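Low molecular weight protein-tyrosine-phosphatase YfkJ (Bacillus subtilis, PDB 4ETM) removes phosphate from tyrosine-phosphorylated proteins by hydrolysis and takes part in resistance to ethanol stress. Local coordinates at residues L26-C30 with R31-A35; Q73-L76 with R77-I81; R89-S92 with E93-D97; Q154-K157 with T158-Q162. All blocks are in the same frame, centred on the assembly; numbering follows the deposited sequence.

Contact 1 is the buried centre of the set: it forms much of the phosphate-binding loop and the start of helix 31-45, and its bonds run mainly from backbone amides and an arginine to an anion. Contacts 2 and 4 are turns of helices 70-78 and 149-170 that pack on helix 31-45; both are partly buried, with apolar side chains facing the core and polar ones at the flank or surface. Glu79 and Lys157 approach each other weakly between them. Contact 3, also partly buried and across the chain's centre from both, joins a loop to helix 93-98 through a salt bridge, and reaches contact 1 where Arg89 N probably hydrogen-bonds Asn28 OD1.

Contact 1 of 4, residues L26-C30 with R31-A35; sequences LGNIC and RSPMA. With K (potassium ion), chain E; PO4 (phosphate ion), chain C.
The active-site Arg31 and the backbone of Leu26 to Cys30 close round one phosphate ion in the P-loop, the C-X5-R loop of low molecular weight tyrosine phosphatases that begins at the nucleophile Cys25 and ends at Arg31. The side chain of Arg31 meets the ion edge-on: NE gives a nearly straight bond to O4 (2.8 Å, 173°), while NH2 reaches O3 at 2.9 Å. CG sits anti to the carbonyl carbon and the chain bends at chi3 (-68°), which folds the guanidinium back over the loop. Backbone amides share these two oxygens and add a third: Gly27 N joins NH2 on O3 (2.8 Å), Arg31 N joins NE on O4 (2.7 Å), and Ile29 N and Cys30 N meet on O2. The ion, probably from the crystallisation liquor, occupies the place expected for a substrate phosphate. Asp106 and the carbonyl of Val140 hold Arg31 NH1 and so fix the rotation of the guanidinium. At the far side of the loop, Asn28 turns its amide two ways: OD1 binds a potassium ion at 3.2 Å, and ND2 approaches Ser32 OG, although that hydroxyl's position is less certain. The bond from Met34 N to Cys30 O is weak, and that carbonyl also accepts from Thr72 OG1; the next, Ala35 N to Arg31 O, is sound. The Pro33 ring lies across Asn28, its CG 3.4 Å from Asn28 O.

Contact 2 of 4, residues Q73-L76 with R77-I81; sequences QEIL and RREGI
Arg77 sets out with CG anti to its carbonyl carbon (chi1 -74°) and stays extended as far as NE, so that its guanidinium runs back along the helix to Gln73 and Glu74. Its NH2 comes within 2.9 Å of Gln73 OE1, but the angle is too poor for a hydrogen bond; the amide of Gln73 instead donates through NE2 to the carbonyl of Pro68. Glu74 CG meets the edge of the same guanidinium, 3.5 Å from NH1. Arg78 takes another course: a bend at chi3 (90°) swings its guanidinium beside Ile75, whose CD1 lies over one face, near the rim, 3.7 Å from NH2. In that position NE makes a salt bridge to Glu79 OE2 (3.2 Å), meeting the carboxylate on its anti side, and NH1 pairs with Glu150 on helix 149-170. The chain leaves helix 70-78 through a Schellman motif. Gly80 has positive phi (61°), and two bonds run back into the last turn, from Ile81 N to Leu76 O (2.9 Å) and from Gly80 N to Arg77 O (3.0 Å). The reversal also brings two apolar side chains together, Leu76 CD2 resting 4.1 Å from Ile81 CG2. Both side chains continue onto Ala37 of helix 31-45, while Ile75 packs on Met34 of that helix and on Cys153.

Contact 3 of 4, residues R89-S92 with E93-D97; sequences RQVS and EQDLD
Extended backbone from Arg89 to Ser92 leads into helix 93-98, and Asp95, in the first turn of that helix, reaches back to both ends of the extended run. Arg89 and Asp95 point at each other and meet end-on, NH1 donating to OD2 and NH2 to OD1. NH1 lies on the syn side of OD2 at 2.9 Å; NH2 meets OD1 at the same distance, 2.9 Å, but from above the carboxylate plane. The two flat groups are therefore twisted, 48° apart, instead of coplanar. OD2 has a second firm donor: Ser92 N approaches on its anti side at 2.9 Å, tying the acid to the backbone near the start of the helix. This resembles one half of a capping box. Asp95 N returns only a weak bond to Ser92 O. Val91 screens the acid with a methyl, CG2 standing 3.4 Å from OD2, and packs on Leu22 of strand 19-25 and Leu113 of helix 107-117. The bidentate salt bridge ties the loop to the helix beside strand 52-58, where Asp55 pairs with Arg89 NH2. The charges of Asp95 and Asp55 probably balance the guanidinium of Arg89, and the bonds that Asp95 accepts probably keep it ionised.

Contact 4 of 4, residues Q154-K157 with T158-Q162; sequences QLIK and TGCEQ
Leu155 O draws two groups of the next turn: Gly159 N bonds to it at 3.0 Å, and Thr158 OG1 stands 3.1 Å away. The hydroxyl's single proton could instead turn to Gln154 O, so its acceptor is not settled. A chi1 of 63° places OG1 between the threonine's own N and carbonyl carbon, and that is what folds it back onto the preceding turn. One residue further on, Cys160 N bonds to Ile156 O at 2.9 Å. Its SG, anti to the carbonyl carbon, lies 3.3 Å from Ile156 O and touches the Ile156 methyl CG2 at 3.9 Å. At the flank Glu161 lays its CG against Lys157 O (3.2 Å), but its carboxylate stops short of the lysine, OE2 and NZ being 5.7 Å apart. Lys157 instead makes a long, weak ion pair with Glu79. On helix 31-45, Ile156 touches Ala35 and the active-site Arg31, Cys160 touches Phe39, Lys157 Ile38 and Glu161 Leu42. Apolar side chains on the packed face, with polar ones at its flank and on the exposed side, are typical of an amphipathic helix, here the C-terminal one of the low molecular weight phosphatase fold, packed on the helix that follows the P-loop.

Contact 1 of 4, residues L26-C30 with R31-A35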
loop_
_atom_site.group_PDB
_atom_site.type_symbol
_atom_site.label_atom_id
_atom_site.label_comp_id
_atom_site.label_asym_id
_atom_site.label_seq_id
_atom_site.Cartn_x
_atom_site.Cartn_y
_atom_site.Cartn_z
ATOM N N LEU A 26 0.339 10.588 -3.118
ATOM C CA LEU A 26 0.101 10.156 -4.491
ATOM C C LEU A 26 0.472 11.229 -5.508
ATOM O O LEU A 26 1.289 10.990 -6.410
ATOM C CB LEU A 26 -1.368 9.742 -4.645
ATOM C CG LEU A 26 -1.783 9.301 -6.048
ATOM C CD1 LEU A 26 -1.002 8.078 -6.444
ATOM C CD2 LEU A 26 -3.293 9.029 -6.088
ATOM N N GLY A 27 -0.097 12.420 -5.355
ATOM C CA GLY A 27 0.123 13.467 -6.343
ATOM C C GLY A 27 1.220 14.456 -6.016
ATOM O O GLY A 27 1.727 15.167 -6.888
ATOM N N ASN A 28 1.569 14.506 -4.742
ATOM C CA ASN A 28 2.476 15.509 -4.217
ATOM C C ASN A 28 1.981 16.941 -4.498
ATOM O O ASN A 28 2.742 17.854 -4.806
ATOM C CB ASN A 28 3.892 15.220 -4.676
ATOM C CG ASN A 28 4.913 16.122 -4.040
ATOM O OD1 ASN A 28 5.778 16.603 -4.741
ATOM N ND2 ASN A 28 4.818 16.372 -2.727
ATOM N N ILE A 29 0.674 17.117 -4.362
ATOM C CA ILE A 29 0.076 18.453 -4.387
ATOM C C ILE A 29 -0.829 18.753 -3.185
ATOM O O ILE A 29 -1.021 19.910 -2.829
ATOM C CB ILE A 29 -0.700 18.749 -5.701
ATOM C CG1 ILE A 29 -1.716 17.640 -6.008
ATOM C CG2 ILE A 29 0.270 18.959 -6.843
ATOM C CD1 ILE A 29 -2.808 18.080 -6.991
ATOM N N CYS A 30 -1.389 17.727 -2.567
ATOM C CA CYS A 30 -2.268 17.969 -1.416
ATOM C C CYS A 30 -1.617 17.627 -0.065
ATOM O O CYS A 30 -1.255 18.529 0.708
ATOM C CB CYS A 30 -3.598 17.229 -1.574
ATOM S SG CYS A 30 -4.567 17.677 -3.037
ATOM N N ARG A 31 -1.439 16.338 0.204
ATOM C CA ARG A 31 -1.029 15.876 1.532
ATOM C C ARG A 31 0.441 16.071 1.884
ATOM O O ARG A 31 0.744 16.716 2.904
ATOM C CB ARG A 31 -1.420 14.409 1.740
ATOM C CG ARG A 31 -2.928 14.193 1.824
ATOM C CD ARG A 31 -3.280 12.737 1.655
ATOM N NE ARG A 31 -2.996 12.286 0.296
ATOM C CZ ARG A 31 -3.027 11.019 -0.084
ATOM N NH1 ARG A 31 -3.317 10.060 0.789
ATOM N NH2 ARG A 31 -2.738 10.720 -1.344
ATOM N N SER A 32 1.347 15.509 1.084
ATOM C CA SER A 32 2.764 15.593 1.416
ATOM C C SER A 32 3.304 17.034 1.435
ATOM O O SER A 32 4.127 17.344 2.292
ATOM C CB SER A 32 3.645 14.630 0.608
ATOM O OG SER A 32 3.580 14.900 -0.780
ATOM N N PRO A 33 2.850 17.911 0.521
ATOM C CA PRO A 33 3.345 19.281 0.690
ATOM C C PRO A 33 2.848 19.894 1.995
ATOM O O PRO A 33 3.596 20.622 2.641
ATOM C CB PRO A 33 2.758 20.020 -0.523
ATOM C CG PRO A 33 2.556 18.935 -1.550
ATOM C CD PRO A 33 2.093 17.763 -0.742
ATOM N N MET A 34 1.611 19.588 2.389
ATOM C CA MET A 34 1.073 20.125 3.644
ATOM C C MET A 34 1.899 19.600 4.808
ATOM O O MET A 34 2.210 20.341 5.737
ATOM C CB MET A 34 -0.393 19.737 3.826
ATOM C CG MET A 34 -1.078 20.467 4.965
ATOM S SD MET A 34 -2.763 19.922 5.363
ATOM C CE MET A 34 -3.669 20.336 3.877
ATOM N N ALA A 35 2.269 18.322 4.735
ATOM C CA ALA A 35 3.046 17.714 5.806
ATOM C C ALA A 35 4.448 18.303 5.848
ATOM O O ALA A 35 4.941 18.665 6.917
ATOM C CB ALA A 35 3.102 16.217 5.653
HETATM K K K E . 8.073 18.499 -3.650
HETATM P P PO4 C . -2.234 14.190 -2.984
HETATM O O1 PO4 C . -3.595 14.353 -3.633
HETATM O O2 PO4 C . -1.316 15.153 -3.661
HETATM O O3 PO4 C . -1.778 12.774 -3.154
HETATM O O4 PO4 C . -2.361 14.398 -1.487
HETATM O O HOH W 1 5.323 20.090 -2.850
#

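Contact 2 of 4, residues Q73-L76 with R77-I81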
loop_
_atom_site.group_PDB
_atom_site.type_symbol
_atom_site.label_atom_id
_atom_site.label_comp_id
_atom_site.label_asym_id
_atom_site.label_seq_id
_atom_site.Cartn_x
_atom_site.Cartn_y
_atom_site.Cartn_z
ATOM N N GLN A 73 -2.814 25.235 -0.125
ATOM C CA GLN A 73 -2.328 26.604 0.007
ATOM C C GLN A 73 -3.187 27.376 0.995
ATOM O O GLN A 73 -2.666 28.119 1.826
ATOM C CB GLN A 73 -2.302 27.318 -1.349
ATOM C CG GLN A 73 -1.290 26.754 -2.329
ATOM C CD GLN A 73 -1.071 27.667 -3.522
ATOM O OE1 GLN A 73 -1.192 28.882 -3.406
ATOM N NE2 GLN A 73 -0.736 27.083 -4.676
ATOM N N GLU A 74 -4.501 27.185 0.913
ATOM C CA GLU A 74 -5.418 27.894 1.797
ATOM C C GLU A 74 -5.237 27.490 3.247
ATOM O O GLU A 74 -5.216 28.346 4.128
ATOM C CB GLU A 74 -6.869 27.682 1.381
ATOM C CG GLU A 74 -7.274 28.460 0.153
ATOM C CD GLU A 74 -8.775 28.630 0.068
ATOM O OE1 GLU A 74 -9.425 27.820 -0.627
ATOM O OE2 GLU A 74 -9.301 29.570 0.706
ATOM N N ILE A 75 -5.083 26.188 3.479
ATOM C CA ILE A 75 -4.831 25.681 4.816
ATOM C C ILE A 75 -3.569 26.327 5.360
ATOM O O ILE A 75 -3.577 26.879 6.453
ATOM C CB ILE A 75 -4.654 24.151 4.829
ATOM C CG1 ILE A 75 -6.007 23.451 4.650
ATOM C CG2 ILE A 75 -3.965 23.702 6.118
ATOM C CD1 ILE A 75 -6.973 23.686 5.792
ATOM N N LEU A 76 -2.495 26.272 4.577
ATOM C CA LEU A 76 -1.209 26.808 5.015
ATOM C C LEU A 76 -1.274 28.306 5.289
ATOM O O LEU A 76 -0.725 28.778 6.285
ATOM C CB LEU A 76 -0.081 26.431 4.032
ATOM C CG LEU A 76 0.218 24.927 3.942
ATOM C CD1 LEU A 76 1.328 24.605 2.940
ATOM C CD2 LEU A 76 0.566 24.354 5.310
ATOM N N ARG A 77 -1.979 29.048 4.441
ATOM C CA ARG A 77 -2.160 30.472 4.685
ATOM C C ARG A 77 -2.827 30.694 6.034
ATOM O O ARG A 77 -2.425 31.582 6.788
ATOM C CB ARG A 77 -2.998 31.123 3.588
ATOM C CG ARG A 77 -2.266 31.302 2.272
ATOM C CD ARG A 77 -3.088 32.127 1.295
ATOM N NE ARG A 77 -2.681 31.868 -0.081
ATOM C CZ ARG A 77 -3.342 31.077 -0.922
ATOM N NH1 ARG A 77 -4.462 30.479 -0.535
ATOM N NH2 ARG A 77 -2.890 30.893 -2.155
ATOM N N ARG A 78 -3.846 29.888 6.331
ATOM C CA ARG A 78 -4.554 30.009 7.600
ATOM C C ARG A 78 -3.613 29.777 8.761
ATOM O O ARG A 78 -3.636 30.507 9.754
ATOM C CB ARG A 78 -5.704 29.016 7.696
ATOM C CG ARG A 78 -6.157 28.831 9.130
ATOM C CD ARG A 78 -7.335 27.922 9.244
ATOM N NE ARG A 78 -6.979 26.519 9.410
ATOM C CZ ARG A 78 -7.842 25.538 9.196
ATOM N NH1 ARG A 78 -9.068 25.840 8.787
ATOM N NH2 ARG A 78 -7.492 24.275 9.366
ATOM N N GLU A 79 -2.768 28.766 8.628
ATOM C CA GLU A 79 -1.829 28.430 9.685
ATOM C C GLU A 79 -0.643 29.385 9.701
ATOM O O GLU A 79 0.245 29.263 10.544
ATOM C CB GLU A 79 -1.337 26.993 9.521
ATOM C CG GLU A 79 -2.459 25.963 9.430
ATOM C CD GLU A 79 -3.108 25.694 10.770
ATOM O OE1 GLU A 79 -2.381 25.697 11.792
ATOM O OE2 GLU A 79 -4.341 25.485 10.806
ATOM N N GLY A 80 -0.620 30.323 8.761
ATOM C CA GLY A 80 0.494 31.250 8.645
ATOM C C GLY A 80 1.814 30.546 8.376
ATOM O O GLY A 80 2.872 30.955 8.874
ATOM N N ILE A 81 1.746 29.469 7.596
ATOM C CA ILE A 81 2.922 28.700 7.241
ATOM C C ILE A 81 3.274 28.902 5.767
ATOM O O ILE A 81 2.410 28.827 4.897
ATOM C CB ILE A 81 2.689 27.206 7.516
ATOM C CG1 ILE A 81 2.589 26.965 9.021
ATOM C CG2 ILE A 81 3.789 26.356 6.885
ATOM C CD1 ILE A 81 2.169 25.560 9.394
#

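Contact 3 of 4, residues R89-S92 with E93-D97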
loop_
_atom_site.group_PDB
_atom_site.type_symbol
_atom_site.label_atom_id
_atom_site.label_comp_id
_atom_site.label_asym_id
_atom_site.label_seq_id
_atom_site.Cartn_x
_atom_site.Cartn_y
_atom_site.Cartn_z
ATOM N N ARG A 89 7.107 16.896 -7.309
ATOM C CA ARG A 89 8.073 16.025 -7.970
ATOM C C ARG A 89 7.708 14.580 -7.698
ATOM O O ARG A 89 6.971 14.283 -6.754
ATOM C CB ARG A 89 9.500 16.311 -7.501
ATOM C CG ARG A 89 9.905 15.634 -6.192
ATOM C CD ARG A 89 11.356 15.994 -5.854
ATOM N NE ARG A 89 11.796 15.516 -4.548
ATOM C CZ ARG A 89 12.294 14.302 -4.330
ATOM N NH1 ARG A 89 12.407 13.427 -5.330
ATOM N NH2 ARG A 89 12.672 13.962 -3.111
ATOM N N GLN A 90 8.206 13.681 -8.533
ATOM C CA GLN A 90 7.878 12.277 -8.416
ATOM C C GLN A 90 9.030 11.570 -7.720
ATOM O O GLN A 90 10.186 11.788 -8.053
ATOM C CB GLN A 90 7.651 11.673 -9.800
ATOM C CG GLN A 90 7.238 10.206 -9.800
ATOM C CD GLN A 90 6.762 9.748 -11.163
ATOM O OE1 GLN A 90 7.272 10.190 -12.194
ATOM N NE2 GLN A 90 5.786 8.863 -11.180
ATOM N N VAL A 91 8.705 10.722 -6.755
ATOM C CA VAL A 91 9.718 9.990 -6.013
ATOM C C VAL A 91 10.482 9.016 -6.917
ATOM O O VAL A 91 9.951 8.505 -7.897
ATOM C CB VAL A 91 9.075 9.230 -4.848
ATOM C CG1 VAL A 91 8.233 8.073 -5.375
ATOM C CG2 VAL A 91 10.134 8.759 -3.859
ATOM N N SER A 92 11.742 8.780 -6.581
ATOM C CA SER A 92 12.571 7.870 -7.354
ATOM C C SER A 92 13.295 6.922 -6.415
ATOM O O SER A 92 13.291 7.117 -5.191
ATOM C CB SER A 92 13.569 8.645 -8.203
ATOM O OG SER A 92 14.455 9.378 -7.389
ATOM N N GLU A 93 13.906 5.892 -6.997
ATOM C CA GLU A 93 14.663 4.907 -6.229
ATOM C C GLU A 93 15.733 5.546 -5.359
ATOM O O GLU A 93 15.960 5.115 -4.228
ATOM C CB GLU A 93 15.312 3.881 -7.159
ATOM C CG GLU A 93 14.328 2.998 -7.904
ATOM C CD GLU A 93 14.983 1.748 -8.457
ATOM O OE1 GLU A 93 14.287 0.950 -9.123
ATOM O OE2 GLU A 93 16.194 1.562 -8.218
ATOM N N GLN A 94 16.397 6.571 -5.884
ATOM C CA GLN A 94 17.484 7.214 -5.148
ATOM C C GLN A 94 17.008 7.895 -3.860
ATOM O O GLN A 94 17.765 8.011 -2.897
ATOM C CB GLN A 94 18.245 8.199 -6.044
ATOM C CG GLN A 94 19.561 8.689 -5.452
ATOM C CD GLN A 94 20.506 7.547 -5.111
ATOM O OE1 GLN A 94 20.708 6.631 -5.913
ATOM N NE2 GLN A 94 21.082 7.589 -3.911
ATOM N N ASP A 95 15.755 8.336 -3.842
ATOM C CA ASP A 95 15.173 8.919 -2.644
ATOM C C ASP A 95 15.173 7.928 -1.476
ATOM O O ASP A 95 15.298 8.327 -0.321
ATOM C CB ASP A 95 13.736 9.381 -2.908
ATOM C CG ASP A 95 13.660 10.642 -3.751
ATOM O OD1 ASP A 95 14.368 11.625 -3.443
ATOM O OD2 ASP A 95 12.865 10.654 -4.713
ATOM N N LEU A 96 15.014 6.644 -1.782
ATOM C CA LEU A 96 14.983 5.620 -0.743
ATOM C C LEU A 96 16.287 5.622 0.054
ATOM O O LEU A 96 16.270 5.551 1.278
ATOM C CB LEU A 96 14.739 4.233 -1.351
ATOM C CG LEU A 96 13.471 4.065 -2.187
ATOM C CD1 LEU A 96 13.469 2.709 -2.867
ATOM C CD2 LEU A 96 12.241 4.229 -1.335
ATOM N N ASP A 97 17.408 5.734 -0.638
ATOM C CA ASP A 97 18.703 5.676 0.027
ATOM C C ASP A 97 19.087 7.028 0.631
ATOM O O ASP A 97 19.881 7.088 1.564
ATOM C CB ASP A 97 19.784 5.213 -0.951
ATOM C CG ASP A 97 19.617 3.756 -1.369
ATOM O OD1 ASP A 97 19.019 2.966 -0.601
ATOM O OD2 ASP A 97 20.098 3.395 -2.466
#

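Contact 4 of 4, residues Q154-K157 with T158-Q162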
loop_
_atom_site.group_PDB
_atom_site.type_symbol
_atom_site.label_atom_id
_atom_site.label_comp_id
_atom_site.label_asym_id
_atom_site.label_seq_id
_atom_site.Cartn_x
_atom_site.Cartn_y
_atom_site.Cartn_z
ATOM N N GLN A 154 -6.079 18.496 10.139
ATOM C CA GLN A 154 -6.092 18.024 11.518
ATOM C C GLN A 154 -5.220 16.790 11.687
ATOM O O GLN A 154 -4.416 16.715 12.619
ATOM C CB GLN A 154 -7.519 17.753 12.013
ATOM C CG GLN A 154 -8.243 19.005 12.474
ATOM C CD GLN A 154 -9.702 18.759 12.832
ATOM O OE1 GLN A 154 -10.182 17.623 12.807
ATOM N NE2 GLN A 154 -10.416 19.833 13.165
ATOM N N LEU A 155 -5.369 15.843 10.769
ATOM C CA LEU A 155 -4.604 14.604 10.822
ATOM C C LEU A 155 -3.111 14.852 10.651
ATOM O O LEU A 155 -2.297 14.266 11.351
ATOM C CB LEU A 155 -5.110 13.628 9.761
ATOM C CG LEU A 155 -6.500 13.058 10.039
ATOM C CD1 LEU A 155 -7.014 12.344 8.815
ATOM C CD2 LEU A 155 -6.462 12.116 11.238
ATOM N N ILE A 156 -2.755 15.724 9.716
ATOM C CA ILE A 156 -1.355 15.949 9.419
ATOM C C ILE A 156 -0.685 16.748 10.539
ATOM O O ILE A 156 0.489 16.514 10.837
ATOM C CB ILE A 156 -1.167 16.584 8.040
ATOM C CG1 ILE A 156 -1.439 15.534 6.959
ATOM C CG2 ILE A 156 0.226 17.130 7.889
ATOM C CD1 ILE A 156 -1.288 16.063 5.523
ATOM N N LYS A 157 -1.435 17.644 11.192
ATOM C CA LYS A 157 -0.888 18.339 12.355
ATOM C C LYS A 157 -0.493 17.381 13.472
ATOM O O LYS A 157 0.635 17.424 13.945
ATOM C CB LYS A 157 -1.844 19.410 12.879
ATOM C CG LYS A 157 -1.850 20.671 12.030
ATOM C CD LYS A 157 -2.871 21.681 12.505
ATOM C CE LYS A 157 -2.504 22.249 13.860
ATOM N NZ LYS A 157 -3.505 23.263 14.291
ATOM N N THR A 158 -1.416 16.522 13.886
ATOM C CA THR A 158 -1.133 15.589 14.974
ATOM C C THR A 158 -0.051 14.584 14.576
ATOM O O THR A 158 0.828 14.242 15.372
ATOM C CB THR A 158 -2.406 14.859 15.453
ATOM O OG1 THR A 158 -2.947 14.065 14.395
ATOM C CG2 THR A 158 -3.443 15.864 15.890
ATOM N N GLY A 159 -0.103 14.128 13.334
ATOM C CA GLY A 159 0.874 13.170 12.871
ATOM C C GLY A 159 2.274 13.758 12.905
ATOM O O GLY A 159 3.208 13.095 13.352
ATOM N N CYS A 160 2.423 14.984 12.408
ATOM C CA CYS A 160 3.731 15.636 12.374
ATOM C C CYS A 160 4.266 15.912 13.771
ATOM O O CYS A 160 5.475 15.823 14.004
ATOM C CB CYS A 160 3.687 16.930 11.573
ATOM S SG CYS A 160 3.590 16.688 9.787
ATOM N N GLU A 161 3.366 16.253 14.688
ATOM C CA GLU A 161 3.737 16.449 16.083
ATOM C C GLU A 161 4.342 15.185 16.683
ATOM O O GLU A 161 5.413 15.232 17.295
ATOM C CB GLU A 161 2.525 16.909 16.905
ATOM C CG GLU A 161 2.147 18.352 16.650
ATOM C CD GLU A 161 0.814 18.734 17.256
ATOM O OE1 GLU A 161 0.329 18.000 18.147
ATOM O OE2 GLU A 161 0.254 19.771 16.836
ATOM N N GLN A 162 3.652 14.062 16.515
ATOM C CA GLN A 162 4.113 12.790 17.061
ATOM C C GLN A 162 5.378 12.326 16.356
ATOM O O GLN A 162 6.298 11.820 16.994
ATOM C CB GLN A 162 3.032 11.718 16.915
ATOM C CG GLN A 162 1.785 12.021 17.703
ATOM C CD GLN A 162 2.089 12.177 19.164
ATOM O OE1 GLN A 162 2.994 11.529 19.686
ATOM N NE2 GLN A 162 1.348 13.050 19.836
#